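Local coordinates for putative prolyl-tRNA synthetase (Leishmania major, PDB 5XIL), which probably catalyses the ATP-dependent attachment of L-proline to tRNA(Pro), with release of AMP and diphosphate, at residues 55-60 with 132-137; 176-181 with 228-233; 369-372 with 377-380. One frame throughout, in Å; residues are numbered along the deposited sequence.

In the fold
This chain is the portion of a longer protein that carries the class II catalytic core, the anticodon-binding domain and the C-terminal domain. Contacts 1 and 2 belong to the core, their centres 12 Å apart. Contact 1 sets helix 40-60 against strand 131-139; contact 2 sets helix 168-189 against strand 223-234. The two helices also touch each other, with Ile-57 CG2 3.9 Å from Ile-178 CD1, so the two contacts are joined through their helices. Contact 3 is a hairpin in the anticodon-binding domain, and its centre lies about 40 Å from those of contacts 1 and 2. The three follow one another along the chain, each closing before the next opens, and so fall in two different domains.

Contact 1. Residues 55-60 with 132-137; sequences GKIEKL and RLNMWN
Ile-57 and Asn-134 form the close-packed half of this contact between helix 40-60 and strand 131-139 of the class II synthetase core. The helix leads through a short turn to strand 63-64, and its Glu-58 forms salt bridges with Lys-47 and Arg-51 of the second subunit, an arrangement consistent with the dimer-forming motif 1 of class II enzymes. The CD1 end of Ile-57 packs against the amide of Asn-134, the two side chains crossing at about a right angle. Ile-57 is deposited in two conformers, so its exact distance to Asn-134 should not be pressed. Asn-134 turns CG anti to its backbone N (chi1 178°), which sends the amide toward the helix. The rotation of this buried amide is fixed from both ends, OD1 being bonded to Gln-159 and ND2 to Asp-64.

The other half is looser. Leu-60 is partly exposed, and its side chain leads away from the strand to pack on Glu-177 and Cys-181 of helix 168-189. What joins helix and strand here is polar and weak. Arg-132, bent at chi3 (76°), presents its guanidinium edge to Leu-60 O, and its NH2 has a second partner in Glu-174, a salt bridge. Leu-60 O lies near the guanidinium plane and takes two weak hydrogen bonds, 3.1 Å from Arg-132 NH1 and 3.1 Å from Arg-132 NH2.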
loop_
_atom_site.group_PDB
_atom_site.type_symbol
_atom_site.label_atom_id
_atom_site.label_comp_id
_atom_site.label_asym_id
_atom_site.label_seq_id
_atom_site.Cartn_x
_atom_site.Cartn_y
_atom_site.Cartn_z
ATOM N N GLY A 55 4.045 5.548 -6.055
ATOM C CA GLY A 55 5.395 5.811 -6.494
ATOM C C GLY A 55 5.606 7.192 -7.047
ATOM O O GLY A 55 6.557 7.913 -6.670
ATOM N N LYS A 56 4.693 7.602 -7.907
ATOM C CA LYS A 56 4.752 8.866 -8.556
ATOM C C LYS A 56 4.604 10.027 -7.577
ATOM O O LYS A 56 5.331 11.010 -7.670
ATOM C CB LYS A 56 3.693 8.961 -9.638
ATOM C CG LYS A 56 3.992 8.113 -10.886
ATOM C CD LYS A 56 2.880 8.284 -11.897
ATOM C CE LYS A 56 3.334 7.797 -13.260
ATOM N NZ LYS A 56 3.959 8.970 -13.905
ATOM N N ILE A 57 3.692 9.883 -6.621
ATOM C CA ILE A 57 3.532 11.032 -5.725
ATOM C C ILE A 57 4.700 11.083 -4.707
ATOM O O ILE A 57 5.123 12.178 -4.334
ATOM C CB ILE A 57 2.163 11.095 -5.089
ATOM C CG1 ILE A 57 1.925 9.874 -4.230
ATOM C CG2 ILE A 57 1.092 11.212 -6.159
ATOM C CD1 ILE A 57 0.874 10.138 -3.194
ATOM N N GLU A 58 5.293 9.937 -4.359
ATOM C CA GLU A 58 6.497 9.931 -3.528
ATOM C C GLU A 58 7.614 10.622 -4.249
ATOM O O GLU A 58 8.332 11.473 -3.683
ATOM C CB GLU A 58 6.887 8.515 -3.028
ATOM C CG GLU A 58 8.207 8.467 -2.264
ATOM C CD GLU A 58 8.552 7.098 -1.649
ATOM O OE1 GLU A 58 7.673 6.365 -1.148
ATOM O OE2 GLU A 58 9.748 6.772 -1.641
ATOM N N LYS A 59 7.753 10.311 -5.517
ATOM C CA LYS A 59 8.802 10.868 -6.328
ATOM C C LYS A 59 8.617 12.376 -6.520
ATOM O O LYS A 59 9.603 13.132 -6.599
ATOM C CB LYS A 59 8.852 10.114 -7.671
ATOM C CG LYS A 59 10.069 10.452 -8.521
ATOM C CD LYS A 59 10.217 9.524 -9.745
ATOM C CE LYS A 59 11.509 9.815 -10.527
ATOM N NZ LYS A 59 11.339 10.989 -11.414
ATOM N N LEU A 60 7.385 12.851 -6.558
ATOM C CA LEU A 60 7.193 14.289 -6.572
ATOM C C LEU A 60 7.609 15.015 -5.318
ATOM O O LEU A 60 7.850 16.201 -5.360
ATOM C CB LEU A 60 5.758 14.671 -6.898
ATOM C CG LEU A 60 5.318 14.448 -8.320
ATOM C CD1 LEU A 60 3.811 14.496 -8.414
ATOM C CD2 LEU A 60 5.916 15.416 -9.295
ATOM N N ARG A 132 3.328 18.722 2.457
ATOM C CA ARG A 132 2.777 17.929 1.346
ATOM C C ARG A 132 2.508 16.523 1.853
ATOM O O ARG A 132 3.442 15.734 2.113
ATOM C CB ARG A 132 3.785 17.849 0.207
ATOM C CG ARG A 132 4.250 19.208 -0.316
ATOM C CD ARG A 132 5.420 19.084 -1.240
ATOM N NE ARG A 132 4.948 18.606 -2.509
ATOM C CZ ARG A 132 5.788 18.242 -3.472
ATOM N NH1 ARG A 132 7.112 18.350 -3.256
ATOM N NH2 ARG A 132 5.323 17.851 -4.632
ATOM N N LEU A 133 1.249 16.235 2.047
ATOM C CA LEU A 133 0.799 15.007 2.731
ATOM C C LEU A 133 -0.285 14.261 1.931
ATOM O O LEU A 133 -1.162 14.899 1.335
ATOM C CB LEU A 133 0.294 15.317 4.130
ATOM C CG LEU A 133 1.347 15.959 5.101
ATOM C CD1 LEU A 133 0.713 16.426 6.380
ATOM C CD2 LEU A 133 2.529 15.056 5.373
ATOM N N ASN A 134 -0.205 12.938 1.935
ATOM C CA ASN A 134 -1.104 12.073 1.285
ATOM C C ASN A 134 -1.540 11.001 2.232
ATOM O O ASN A 134 -0.769 10.527 3.093
ATOM C CB ASN A 134 -0.375 11.431 0.085
ATOM C CG ASN A 134 -1.234 10.452 -0.663
ATOM O OD1 ASN A 134 -2.274 10.843 -1.195
ATOM N ND2 ASN A 134 -0.871 9.168 -0.641
ATOM N N MET A 135 -2.758 10.531 2.033
ATOM C CA MET A 135 -3.312 9.432 2.793
ATOM C C MET A 135 -4.021 8.461 1.862
ATOM O O MET A 135 -4.667 8.892 0.919
ATOM C CB MET A 135 -4.371 9.986 3.732
ATOM C CG MET A 135 -3.825 10.856 4.792
ATOM S SD MET A 135 -5.182 11.491 5.842
ATOM C CE MET A 135 -6.063 12.479 4.670
ATOM N N TRP A 136 -3.817 7.184 2.080
ATOM C CA TRP A 136 -4.557 6.099 1.431
ATOM C C TRP A 136 -5.598 5.653 2.410
ATOM O O TRP A 136 -5.275 5.179 3.484
ATOM C CB TRP A 136 -3.630 4.948 1.049
ATOM C CG TRP A 136 -2.731 5.295 -0.078
ATOM C CD1 TRP A 136 -1.455 5.780 0.013
ATOM C CD2 TRP A 136 -3.028 5.241 -1.493
ATOM N NE1 TRP A 136 -0.961 6.015 -1.232
ATOM C CE2 TRP A 136 -1.881 5.675 -2.177
ATOM C CE3 TRP A 136 -4.115 4.825 -2.230
ATOM C CZ2 TRP A 136 -1.810 5.724 -3.564
ATOM C CZ3 TRP A 136 -4.052 4.901 -3.605
ATOM C CH2 TRP A 136 -2.907 5.354 -4.255
ATOM N N ASN A 137 -6.865 5.873 2.155
ATOM C CA ASN A 137 -7.799 5.379 3.154
ATOM C C ASN A 137 -9.157 5.094 2.636
ATOM O O ASN A 137 -9.404 5.226 1.448
ATOM C CB ASN A 137 -7.855 6.293 4.369
ATOM C CG ASN A 137 -8.234 7.699 4.020
ATOM O OD1 ASN A 137 -9.108 7.934 3.184
ATOM N ND2 ASN A 137 -7.608 8.646 4.695
#

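Contact 2. Residues 176-181 with 228-233; sequences LEILEC and ATSHNL
A chi1 of -178° sets Ser-230 OG opposite its own backbone nitrogen and toward helix 168-189, where Ile-178, with chi1 -69°, holds CG1 anti to its carbonyl carbon and beside the backbone N, leaving CG2 anti to that N. The hydroxyl therefore meets the branch point of the isoleucine: Ser-230 OG is 3.9 Å from Ile-178 CB and equally 3.9 Å from Ile-178 CG2. This is helix-on-sheet packing within the class II synthetase core, strand 223-234 lying between strands 210-218 and 253-265.

The approach is close, as the 5.9 Å between Leu-179 CA and Ser-230 CA shows, and a side chain as small as serine fits that spacing. All three touching residues are buried. The polar group is nonetheless provided for, since Ser-230 OG is hydrogen-bonded to the carbonyl oxygen of Val-175 on the same helix; the serine thus ties strand to helix while Ile-178 and Leu-179 pack against it. Ile-178 continues onto Trp-262 and Ile-57, whereas Leu-179 extends to Thr-212 and Val-214 of the adjoining strand. Leu-179 also closes on the serine methylene, its CD1 lying 4.4 Å from Ser-230 CB.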
loop_
_atom_site.group_PDB
_atom_site.type_symbol
_atom_site.label_atom_id
_atom_site.label_comp_id
_atom_site.label_asym_id
_atom_site.label_seq_id
_atom_site.Cartn_x
_atom_site.Cartn_y
_atom_site.Cartn_z
ATOM N N LEU A 176 -1.252 20.493 -11.513
ATOM C CA LEU A 176 -1.167 19.876 -12.821
ATOM C C LEU A 176 -0.239 18.671 -12.865
ATOM O O LEU A 176 -0.471 17.774 -13.657
ATOM C CB LEU A 176 -0.778 20.882 -13.889
ATOM C CG LEU A 176 -1.727 22.044 -14.150
ATOM C CD1 LEU A 176 -1.146 23.124 -15.054
ATOM C CD2 LEU A 176 -2.987 21.494 -14.780
ATOM N N GLU A 177 0.784 18.637 -12.042
ATOM C CA GLU A 177 1.616 17.454 -11.923
ATOM C C GLU A 177 0.791 16.271 -11.444
ATOM O O GLU A 177 0.930 15.145 -11.979
ATOM C CB GLU A 177 2.827 17.656 -11.029
ATOM C CG GLU A 177 3.923 18.494 -11.722
ATOM C CD GLU A 177 4.977 19.011 -10.739
ATOM O OE1 GLU A 177 4.732 19.179 -9.527
ATOM O OE2 GLU A 177 6.087 19.292 -11.193
ATOM N N ILE A 178 -0.036 16.540 -10.468
ATOM C CA ILE A 178 -0.877 15.534 -9.886
ATOM C C ILE A 178 -1.924 15.085 -10.904
ATOM O O ILE A 178 -2.163 13.879 -11.071
ATOM C CB ILE A 178 -1.533 16.027 -8.564
ATOM C CG1 ILE A 178 -0.497 16.177 -7.445
ATOM C CG2 ILE A 178 -2.692 15.096 -8.152
ATOM C CD1 ILE A 178 0.095 14.877 -6.937
ATOM N N LEU A 179 -2.509 16.039 -11.628
ATOM C CA LEU A 179 -3.416 15.697 -12.694
ATOM C C LEU A 179 -2.791 14.804 -13.740
ATOM O O LEU A 179 -3.426 13.827 -14.147
ATOM C CB LEU A 179 -4.035 16.950 -13.385
ATOM C CG LEU A 179 -5.239 16.609 -14.269
ATOM C CD1 LEU A 179 -6.417 16.274 -13.407
ATOM C CD2 LEU A 179 -5.562 17.758 -15.204
ATOM N N GLU A 180 -1.530 15.075 -14.108
ATOM C CA GLU A 180 -0.801 14.178 -15.008
ATOM C C GLU A 180 -0.630 12.777 -14.464
ATOM O O GLU A 180 -0.726 11.793 -15.233
ATOM C CB GLU A 180 0.521 14.782 -15.466
ATOM C CG GLU A 180 0.355 15.953 -16.385
ATOM C CD GLU A 180 -0.515 15.718 -17.657
ATOM O OE1 GLU A 180 -0.515 14.660 -18.256
ATOM O OE2 GLU A 180 -1.140 16.698 -18.065
ATOM N N CYS A 181 -0.393 12.660 -13.149
ATOM C CA CYS A 181 -0.345 11.386 -12.519
ATOM C C CYS A 181 -1.658 10.617 -12.678
ATOM O O CYS A 181 -1.646 9.407 -12.963
ATOM C CB CYS A 181 -0.037 11.481 -11.014
ATOM S SG CYS A 181 1.590 12.094 -10.621
ATOM N N ALA A 228 -11.138 11.698 -11.887
ATOM C CA ALA A 228 -10.337 12.155 -10.742
ATOM C C ALA A 228 -10.198 13.649 -10.871
ATOM O O ALA A 228 -10.419 14.158 -11.936
ATOM C CB ALA A 228 -8.977 11.550 -10.753
ATOM N N THR A 229 -9.843 14.317 -9.783
ATOM C CA THR A 229 -9.748 15.769 -9.772
ATOM C C THR A 229 -8.587 16.208 -8.928
ATOM O O THR A 229 -8.203 15.580 -7.908
ATOM C CB THR A 229 -11.075 16.501 -9.318
ATOM O OG1 THR A 229 -11.440 15.966 -8.070
ATOM C CG2 THR A 229 -12.295 16.286 -10.282
ATOM N N SER A 230 -8.072 17.371 -9.323
ATOM C CA SER A 230 -7.012 18.052 -8.607
ATOM C C SER A 230 -7.387 19.548 -8.471
ATOM O O SER A 230 -7.563 20.218 -9.512
ATOM C CB SER A 230 -5.689 17.895 -9.394
ATOM O OG SER A 230 -4.572 18.508 -8.710
ATOM N N HIS A 231 -7.471 20.043 -7.213
ATOM C CA HIS A 231 -8.099 21.345 -6.929
ATOM C C HIS A 231 -6.983 22.341 -6.508
ATOM O O HIS A 231 -6.181 22.015 -5.674
ATOM C CB HIS A 231 -9.061 21.208 -5.754
ATOM C CG HIS A 231 -10.031 20.107 -5.909
ATOM N ND1 HIS A 231 -11.005 20.130 -6.860
ATOM C CD2 HIS A 231 -10.198 18.963 -5.215
ATOM C CE1 HIS A 231 -11.738 19.044 -6.755
ATOM N NE2 HIS A 231 -11.251 18.306 -5.771
ATOM N N ASN A 232 -6.967 23.539 -7.093
ATOM C CA ASN A 232 -6.241 24.663 -6.558
ATOM C C ASN A 232 -7.171 25.420 -5.597
ATOM O O ASN A 232 -8.176 26.008 -6.030
ATOM C CB ASN A 232 -5.760 25.522 -7.694
ATOM C CG ASN A 232 -4.797 26.570 -7.209
ATOM O OD1 ASN A 232 -4.958 27.042 -6.127
ATOM N ND2 ASN A 232 -3.806 26.922 -8.010
ATOM N N LEU A 233 -6.908 25.300 -4.291
ATOM C CA LEU A 233 -7.738 25.852 -3.284
ATOM C C LEU A 233 -7.338 27.324 -2.986
ATOM O O LEU A 233 -7.964 27.908 -2.176
ATOM C CB LEU A 233 -7.685 25.060 -1.969
ATOM C CG LEU A 233 -7.890 23.547 -2.119
ATOM C CD1 LEU A 233 -7.711 22.800 -0.853
ATOM C CD2 LEU A 233 -9.263 23.337 -2.705
#

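Contact 3. Residues 369-372 with 377-380; sequences AVAV and ARHS
Strands 369-372 and 378-380 run antiparallel, their axes 4.7 Å apart at closest approach and their directions 151° apart, as the two arms of a hairpin in the anticodon-binding domain. Val-370 and His-379 make the hydrogen-bonded pair: Val-370 N is 2.9 Å from His-379 O, and His-379 N is 2.8 Å from Val-370 O. Toward the turn, Val-372 N donates to Ala-377 O over 2.8 Å, with an N-H...O angle of 176°. Ala-371 and Arg-378 form a non-hydrogen-bonded pair, where Arg-378 CA also makes a CA-H...O contact with Val-370 O at 3.3 Å.

The two faces of the hairpin differ. On the face of Ala-369 and Ala-371, Arg-378 leans back across the neighbouring strand, its chain bent at chi3 (69°). Its terminal nitrogens lie obliquely beside the two methyls, NH1 3.9 Å from Ala-371 CB and NH2 3.9 Å from Ala-369 CB. This course brings NH2 to Glu-357 on strand 354-358, with which it forms a salt bridge.

On the face of Val-370 and His-379 the contact is mostly apolar. Val-372 CG2 meets the imidazole at its edge, near the ring plane, 3.5 Å from His-379 CD2, while Val-370 and Val-372 continue onto Leu-394 and Val-398 of helix 387-412. Strand 378-382 is the outermost of its sheet within the chain, and Arg-378 and His-379 are exposed. Chemically, then, Arg-378 runs alongside small methyls on one face to reach its acidic partner Glu-357, outside the hairpin, and the other face turns its valines to a helix; the edge strand is held by backbone bonds and by a charge link to a strand beyond its immediate neighbour.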
loop_
_atom_site.group_PDB
_atom_site.type_symbol
_atom_site.label_atom_id
_atom_site.label_comp_id
_atom_site.label_asym_id
_atom_site.label_seq_id
_atom_site.Cartn_x
_atom_site.Cartn_y
_atom_site.Cartn_z
ATOM N N ALA A 369 -0.691 -22.331 -28.925
ATOM C CA ALA A 369 -1.826 -21.669 -29.486
ATOM C C ALA A 369 -2.347 -20.633 -28.475
ATOM O O ALA A 369 -2.765 -21.010 -27.396
ATOM C CB ALA A 369 -2.921 -22.667 -29.750
ATOM N N VAL A 370 -2.369 -19.385 -28.871
ATOM C CA VAL A 370 -2.647 -18.270 -27.972
ATOM C C VAL A 370 -3.864 -17.560 -28.502
ATOM O O VAL A 370 -3.917 -17.209 -29.647
ATOM C CB VAL A 370 -1.480 -17.300 -27.920
ATOM C CG1 VAL A 370 -1.790 -16.126 -26.963
ATOM C CG2 VAL A 370 -0.244 -18.000 -27.476
ATOM N N ALA A 371 -4.873 -17.436 -27.661
ATOM C CA ALA A 371 -6.077 -16.744 -28.001
ATOM C C ALA A 371 -6.045 -15.403 -27.261
ATOM O O ALA A 371 -5.919 -15.413 -26.010
ATOM C CB ALA A 371 -7.241 -17.563 -27.471
ATOM N N VAL A 372 -6.123 -14.291 -28.002
ATOM C CA VAL A 372 -6.111 -12.937 -27.439
ATOM C C VAL A 372 -7.527 -12.472 -27.107
ATOM O O VAL A 372 -8.420 -12.449 -27.980
ATOM C CB VAL A 372 -5.509 -11.951 -28.447
ATOM C CG1 VAL A 372 -5.374 -10.602 -27.861
ATOM C CG2 VAL A 372 -4.174 -12.464 -28.932
ATOM N N ALA A 377 -8.190 -12.612 -31.639
ATOM C CA ALA A 377 -7.173 -13.120 -32.553
ATOM C C ALA A 377 -6.481 -14.363 -32.009
ATOM O O ALA A 377 -6.431 -14.584 -30.809
ATOM C CB ALA A 377 -6.166 -12.052 -32.817
ATOM N N ARG A 378 -5.964 -15.195 -32.907
ATOM C CA ARG A 378 -5.239 -16.382 -32.516
ATOM C C ARG A 378 -3.851 -16.282 -33.016
ATOM O O ARG A 378 -3.665 -15.882 -34.162
ATOM C CB ARG A 378 -5.966 -17.592 -33.014
ATOM C CG ARG A 378 -7.271 -17.782 -32.291
ATOM C CD ARG A 378 -7.957 -19.047 -32.731
ATOM N NE ARG A 378 -7.238 -20.253 -32.291
ATOM C CZ ARG A 378 -7.346 -20.803 -31.079
ATOM N NH1 ARG A 378 -8.128 -20.271 -30.143
ATOM N NH2 ARG A 378 -6.644 -21.886 -30.782
ATOM N N HIS A 379 -2.856 -16.563 -32.172
ATOM C CA HIS A 379 -1.450 -16.537 -32.584
ATOM C C HIS A 379 -0.819 -17.877 -32.326
ATOM O O HIS A 379 -1.229 -18.586 -31.396
ATOM C CB HIS A 379 -0.677 -15.544 -31.749
ATOM C CG HIS A 379 -1.040 -14.141 -32.028
ATOM N ND1 HIS A 379 -0.360 -13.368 -32.939
ATOM C CD2 HIS A 379 -2.041 -13.370 -31.546
ATOM C CE1 HIS A 379 -0.889 -12.153 -32.958
ATOM N NE2 HIS A 379 -1.925 -12.141 -32.139
ATOM N N SER A 380 0.185 -18.223 -33.109
ATOM C CA SER A 380 1.072 -19.333 -32.746
ATOM C C SER A 380 2.298 -18.744 -32.142
ATOM O O SER A 380 2.918 -17.881 -32.753
ATOM C CB SER A 380 1.457 -20.204 -33.939
ATOM O OG SER A 380 0.309 -20.889 -34.345
#